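Local atomic coordinates of coat protein (Sulfolobus turreted icosahedral virus, PDB entry 2BBD), a protein that serves as the major capsid protein of an archaeal virus, probably building its icosahedral shell from a double jelly-roll fold akin to those of bacterial and eukaryotic viruses. Residues G92-Y97 with N113-F118. Residues are numbered along the deposited sequence; the frame is centred on the assembly and turned at random.
Sequences GQNPAY and NVMWEF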
ATOM      1  N   GLY A  92       9.179   3.069  10.973  1.00 23.00           N
ATOM      2  CA  GLY A  92      10.307   3.609  10.234  1.00 22.32           C
ATOM      3  C   GLY A  92      11.490   2.671  10.066  1.00 21.71           C
ATOM      4  O   GLY A  92      12.499   3.078   9.503  1.00 22.71           O
ATOM      5  N   GLN A  93      11.364   1.426  10.533  1.00 23.39           N
ATOM      6  CA  GLN A  93      12.451   0.442  10.460  1.00 23.85           C
ATOM      7  C   GLN A  93      12.540  -0.374   9.163  1.00 25.20           C
ATOM      8  O   GLN A  93      13.515  -1.097   8.948  1.00 27.13           O
ATOM      9  CB  GLN A  93      12.354  -0.523  11.660  1.00 23.19           C
ATOM     10  CG  GLN A  93      12.586   0.156  13.023  1.00 22.40           C
ATOM     11  CD  GLN A  93      12.065  -0.654  14.215  1.00 23.54           C
ATOM     12  OE1 GLN A  93      11.984  -0.141  15.342  1.00 27.21           O
ATOM     13  NE2 GLN A  93      11.714  -1.910  13.977  1.00 20.84           N
ATOM     14  N   ASN A  94      11.541  -0.262   8.294  1.00 23.89           N
ATOM     15  CA  ASN A  94      11.553  -1.036   7.056  1.00 22.37           C
ATOM     16  C   ASN A  94      12.834  -0.876   6.243  1.00 21.83           C
ATOM     17  O   ASN A  94      13.290   0.243   5.993  1.00 21.54           O
ATOM     18  CB  ASN A  94      10.364  -0.664   6.178  1.00 21.57           C
ATOM     19  CG  ASN A  94      10.255  -1.551   4.958  1.00 22.20           C
ATOM     20  OD1 ASN A  94      10.333  -1.078   3.820  1.00 27.06           O
ATOM     21  ND2 ASN A  94      10.084  -2.848   5.183  1.00 19.64           N
ATOM     22  N   PRO A  95      13.433  -2.003   5.810  1.00 22.67           N
ATOM     23  CA  PRO A  95      14.669  -1.908   5.020  1.00 21.53           C
ATOM     24  C   PRO A  95      14.465  -1.076   3.760  1.00 20.38           C
ATOM     25  O   PRO A  95      13.642  -1.402   2.912  1.00 21.78           O
ATOM     26  CB  PRO A  95      15.001  -3.367   4.709  1.00 21.93           C
ATOM     27  CG  PRO A  95      14.455  -4.099   5.939  1.00 21.03           C
ATOM     28  CD  PRO A  95      13.117  -3.405   6.142  1.00 19.82           C
ATOM     29  N   ALA A  96      15.210   0.016   3.656  1.00 20.52           N
ATOM     30  CA  ALA A  96      15.114   0.898   2.498  1.00 22.74           C
ATOM     31  C   ALA A  96      16.483   1.477   2.160  1.00 20.43           C
ATOM     32  O   ALA A  96      16.685   2.676   2.216  1.00 22.09           O
ATOM     33  CB  ALA A  96      14.112   2.037   2.776  1.00 20.61           C
ATOM     34  N   TYR A  97      17.423   0.613   1.811  1.00 23.37           N
ATOM     35  CA  TYR A  97      18.763   1.057   1.465  1.00 20.39           C
ATOM     36  C   TYR A  97      18.892   1.144  -0.054  1.00 20.94           C
ATOM     37  O   TYR A  97      18.364   0.292  -0.783  1.00 22.30           O
ATOM     38  CB  TYR A  97      19.801   0.082   2.018  1.00 21.82           C
ATOM     39  CG  TYR A  97      19.731  -0.120   3.517  1.00 22.46           C
ATOM     40  CD1 TYR A  97      18.847  -1.047   4.080  1.00 25.10           C
ATOM     41  CD2 TYR A  97      20.557   0.608   4.375  1.00 24.94           C
ATOM     42  CE1 TYR A  97      18.793  -1.241   5.468  1.00 24.53           C
ATOM     43  CE2 TYR A  97      20.509   0.420   5.759  1.00 27.18           C
ATOM     44  CZ  TYR A  97      19.626  -0.505   6.296  1.00 26.08           C
ATOM     45  OH  TYR A  97      19.579  -0.682   7.657  1.00 29.36           O
ATOM     46  N   ASN A 113      18.731  -2.419  -0.810  1.00 21.24           N
ATOM     47  CA  ASN A 113      17.895  -3.364  -0.069  1.00 21.67           C
ATOM     48  C   ASN A 113      16.595  -2.674   0.332  1.00 21.49           C
ATOM     49  O   ASN A 113      16.543  -1.925   1.312  1.00 21.49           O
ATOM     50  CB  ASN A 113      18.630  -3.888   1.172  1.00 21.79           C
ATOM     51  CG  ASN A 113      17.763  -4.823   2.023  1.00 25.95           C
ATOM     52  OD1 ASN A 113      16.719  -5.293   1.583  1.00 26.06           O
ATOM     53  ND2 ASN A 113      18.206  -5.094   3.243  1.00 28.87           N
ATOM     54  N   VAL A 114      15.559  -2.930  -0.462  1.00 21.72           N
ATOM     55  CA  VAL A 114      14.235  -2.362  -0.269  1.00 20.63           C
ATOM     56  C   VAL A 114      13.216  -3.483  -0.049  1.00 20.76           C
ATOM     57  O   VAL A 114      13.216  -4.495  -0.758  1.00 19.72           O
ATOM     58  CB  VAL A 114      13.813  -1.546  -1.509  1.00 21.21           C
ATOM     59  CG1 VAL A 114      12.527  -0.763  -1.220  1.00 18.51           C
ATOM     60  CG2 VAL A 114      14.950  -0.604  -1.925  1.00 17.92           C
HETATM   61  N   MSE A 115      12.336  -3.293   0.926  1.00 22.93           N
HETATM   62  CA  MSE A 115      11.335  -4.301   1.231  1.00 22.72           C
HETATM   63  C   MSE A 115       9.897  -3.791   1.200  1.00 23.66           C
HETATM   64  O   MSE A 115       9.622  -2.628   1.531  1.00 22.84           O
HETATM   65  CB  MSE A 115      11.614  -4.908   2.605  1.00 25.37           C
HETATM   66  CG  MSE A 115      10.742  -6.111   2.918  1.00 33.66           C
HETATM   67 SE   MSE A 115      10.999  -6.772   4.711  1.00 51.96          SE
HETATM   68  CE  MSE A 115      12.572  -7.861   4.428  1.00 42.14           C
ATOM     69  N   TRP A 116       8.993  -4.678   0.785  1.00 20.61           N
ATOM     70  CA  TRP A 116       7.558  -4.408   0.730  1.00 21.50           C
ATOM     71  C   TRP A 116       6.869  -5.698   1.140  1.00 22.85           C
ATOM     72  O   TRP A 116       7.354  -6.788   0.830  1.00 24.16           O
ATOM     73  CB  TRP A 116       7.082  -4.094  -0.679  1.00 18.98           C
ATOM     74  CG  TRP A 116       7.614  -2.860  -1.303  1.00 18.60           C
ATOM     75  CD1 TRP A 116       7.027  -1.627  -1.315  1.00 16.99           C
ATOM     76  CD2 TRP A 116       8.765  -2.767  -2.146  1.00 19.66           C
ATOM     77  NE1 TRP A 116       7.733  -0.777  -2.128  1.00 17.43           N
ATOM     78  CE2 TRP A 116       8.804  -1.451  -2.654  1.00 17.22           C
ATOM     79  CE3 TRP A 116       9.767  -3.671  -2.527  1.00 19.88           C
ATOM     80  CZ2 TRP A 116       9.801  -1.015  -3.534  1.00 19.93           C
ATOM     81  CZ3 TRP A 116      10.766  -3.231  -3.403  1.00 17.15           C
ATOM     82  CH2 TRP A 116      10.768  -1.915  -3.896  1.00 18.03           C
ATOM     83  N   GLU A 117       5.742  -5.580   1.832  1.00 25.00           N
ATOM     84  CA  GLU A 117       4.987  -6.756   2.237  1.00 25.36           C
ATOM     85  C   GLU A 117       3.529  -6.583   1.879  1.00 25.49           C
ATOM     86  O   GLU A 117       3.004  -5.465   1.877  1.00 26.95           O
ATOM     87  CB  GLU A 117       5.100  -7.009   3.740  1.00 28.44           C
ATOM     88  CG  GLU A 117       6.490  -7.361   4.203  1.00 31.73           C
ATOM     89  CD  GLU A 117       6.512  -7.978   5.592  1.00 35.71           C
ATOM     90  OE1 GLU A 117       5.792  -7.476   6.488  1.00 38.07           O
ATOM     91  OE2 GLU A 117       7.261  -8.960   5.784  1.00 36.67           O
ATOM     92  N   PHE A 118       2.887  -7.700   1.558  1.00 25.12           N
ATOM     93  CA  PHE A 118       1.481  -7.718   1.203  1.00 22.07           C
ATOM     94  C   PHE A 118       0.775  -8.586   2.239  1.00 24.78           C
ATOM     95  O   PHE A 118       1.063  -9.778   2.384  1.00 23.39           O
ATOM     96  CB  PHE A 118       1.274  -8.312  -0.199  1.00 22.29           C
ATOM     97  CG  PHE A 118       2.026  -7.590  -1.284  1.00 21.62           C
ATOM     98  CD1 PHE A 118       3.401  -7.753  -1.426  1.00 22.37           C
ATOM     99  CD2 PHE A 118       1.366  -6.707  -2.130  1.00 20.69           C
ATOM    100  CE1 PHE A 118       4.115  -7.039  -2.395  1.00 23.15           C
ATOM    101  CE2 PHE A 118       2.057  -5.989  -3.099  1.00 20.69           C
ATOM    102  CZ  PHE A 118       3.439  -6.153  -3.232  1.00 22.85           C
TER
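Tyr97 lies alongside Asn113, the two side chains pointing the same way with the phenol ring and the amide only 20° from parallel. The touch is at the ring's edge, where the backbone O of Asn113 sits near the ring plane, 3.7 Å from CD1 of Tyr97, with CB of Asn113 a little further off. The Asn113 side chain stands up from the strand beside its own carbonyl, a chi1 of 177° swinging the amide away from the backbone N, and passes Pro95, with ND2 of Asn113 3.9 Å from CB of Pro95. That proline in turn runs beside Met115, a selenomethionine, with CD of Pro95 at 4.1 Å from CB of Met115.

Beneath these side chains the backbones pair antiparallel. Tyr97 and Asn113 form a hydrogen-bonded pair: Tyr97 N gives to Asn113 O at 2.7 Å, and Asn113 N returns to Tyr97 O over the same length. Two residues further along, Met115 N donates to Pro95 O at 3.0 Å, a more bent bond (140° at the hydrogen), while the same oxygen also receives a CA-H contact from Val114. Asn113 is opposed by two residues, Ala96 and Tyr97, a classic beta bulge.

Strand 96-97 is thereby the outermost strand of its antiparallel sheet within this chain, outside strand 108-123, whose other side bonds to strand 29-43 through Val114 to Leu37; the sheet probably belongs to one jelly roll of the double-barrel capsid fold. On the face of Val114, its CG1 packs over one face of the Trp116 ring, and Tyr58 adjoins Ala96, Val114 and Trp116. The side chain of Asn94 comes in against Met115 and Met86 of helix 79-89. Three main-chain hydrogen bonds thus engage the polar backbone of the edge, and Pro95, Tyr97, Asn113 and Met115 pack apolar surface and flat groups over them.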